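MdcA (Pseudomonas aeruginosa, PDB 5VIT) is the alpha subunit of malonate decarboxylase and probably acts as the acyl-carrier-protein transferase that loads malonate onto the enzyme's carrier protein and releases acetate. Local coordinates at residues E170-P173 and A174-P178. Sequence-based numbering, arbitrary orientation.
Sequences EDTP and ALVEP
Thr172 O takes two backbone N-H groups from the turn that follows. Val176 N lies 2.8 Å from Thr172 O, almost in line with its carbonyl bond (171° at the oxygen). Leu175 N, 2.9 Å from Thr172 O, comes in steeply above the carbonyl plane, 65° out of it, and also makes a weak bond to Asp171 O, so its hydrogen is shared between two carbonyls. One residue on, Pro173 O accepts from Glu177 N at 3.2 Å. A water completes the grip on this second oxygen, giving one hydrogen to Pro173 O and the other to Glu177 OE1; the water oxygen lies 2.6 Å from Glu177 OE1. The extended Glu177 side chain, with CG anti to its backbone N (chi1 177°), is thereby tied back to the turn before it.

The apolar contacts follow the same spacing. Thr172 CG2 and Val176 CG2 lie side by side, 3.8 Å apart, and both side chains rest on Val152 of strand 149-154. Leu175 CD1 meets Asp171 CB at 3.9 Å, while the Asp171 carboxylate turns to other partners, a salt bridge with Arg341 and a hydrogen bond with Tyr138. Thr172 OG1 hydrogen-bonds with Glu56 and Lys61.

Pro173 sits in the first turn, where a missing N-H costs no helical bond. The whole is the opening turn of helix 172-180, with i to i+4 bonds from Val176 and Glu177 before a kink at Pro178, packed against the parallel sheet of an alpha/beta domain.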
# COMPACT_ATOMS: atom_id res chain seq x y z
N GLU A 170 28.77 -1.26 -27.91
CA GLU A 170 28.10 -0.10 -27.32
C GLU A 170 27.54 0.91 -28.34
O GLU A 170 26.70 0.55 -29.17
CB GLU A 170 29.06 0.58 -26.33
CG GLU A 170 29.30 -0.32 -25.09
CD GLU A 170 30.33 0.21 -24.10
OE1 GLU A 170 30.27 1.40 -23.71
OE2 GLU A 170 31.20 -0.59 -23.67
N ASP A 171 28.00 2.16 -28.28
CA ASP A 171 27.41 3.21 -29.10
C ASP A 171 28.03 3.30 -30.49
O ASP A 171 27.49 3.99 -31.37
CB ASP A 171 27.52 4.61 -28.47
CG ASP A 171 27.42 4.62 -26.94
OD1 ASP A 171 27.72 3.62 -26.26
OD2 ASP A 171 26.87 5.63 -26.44
N THR A 172 29.16 2.63 -30.67
CA THR A 172 30.03 2.85 -31.82
C THR A 172 29.32 2.77 -33.19
O THR A 172 29.44 3.71 -33.98
CB THR A 172 31.23 1.86 -31.80
OG1 THR A 172 31.91 1.98 -30.54
CG2 THR A 172 32.20 2.17 -32.92
N PRO A 173 28.56 1.69 -33.46
CA PRO A 173 27.93 1.67 -34.79
C PRO A 173 26.92 2.81 -35.00
O PRO A 173 26.78 3.33 -36.11
CB PRO A 173 27.25 0.30 -34.86
CG PRO A 173 27.26 -0.25 -33.49
CD PRO A 173 28.20 0.52 -32.64
N ALA A 174 26.27 3.23 -33.93
CA ALA A 174 25.37 4.38 -33.99
C ALA A 174 26.13 5.70 -34.23
O ALA A 174 25.57 6.65 -34.77
CB ALA A 174 24.55 4.47 -32.71
N LEU A 175 27.37 5.78 -33.78
CA LEU A 175 28.14 7.02 -33.87
C LEU A 175 28.87 7.10 -35.21
O LEU A 175 29.00 8.17 -35.80
CB LEU A 175 29.16 7.11 -32.73
CG LEU A 175 28.59 7.23 -31.31
CD1 LEU A 175 29.74 7.28 -30.29
CD2 LEU A 175 27.67 8.45 -31.18
N VAL A 176 29.32 5.95 -35.67
CA VAL A 176 30.15 5.91 -36.86
C VAL A 176 29.31 5.99 -38.15
O VAL A 176 29.70 6.68 -39.09
CB VAL A 176 31.04 4.63 -36.86
CG1 VAL A 176 31.71 4.41 -38.22
CG2 VAL A 176 32.10 4.74 -35.76
N GLU A 177 28.15 5.32 -38.19
CA GLU A 177 27.38 5.29 -39.43
C GLU A 177 27.01 6.70 -39.92
O GLU A 177 27.22 7.00 -41.09
CB GLU A 177 26.13 4.41 -39.31
CG GLU A 177 25.26 4.42 -40.57
CD GLU A 177 24.32 3.22 -40.70
OE1 GLU A 177 24.41 2.27 -39.89
OE2 GLU A 177 23.51 3.21 -41.64
N PRO A 178 26.48 7.58 -39.04
CA PRO A 178 26.19 8.91 -39.61
C PRO A 178 27.43 9.69 -40.03
O PRO A 178 27.28 10.57 -40.88
CB PRO A 178 25.46 9.65 -38.47
CG PRO A 178 25.20 8.67 -37.39
CD PRO A 178 25.77 7.33 -37.77
O HOH W 1 24.66 1.86 -37.37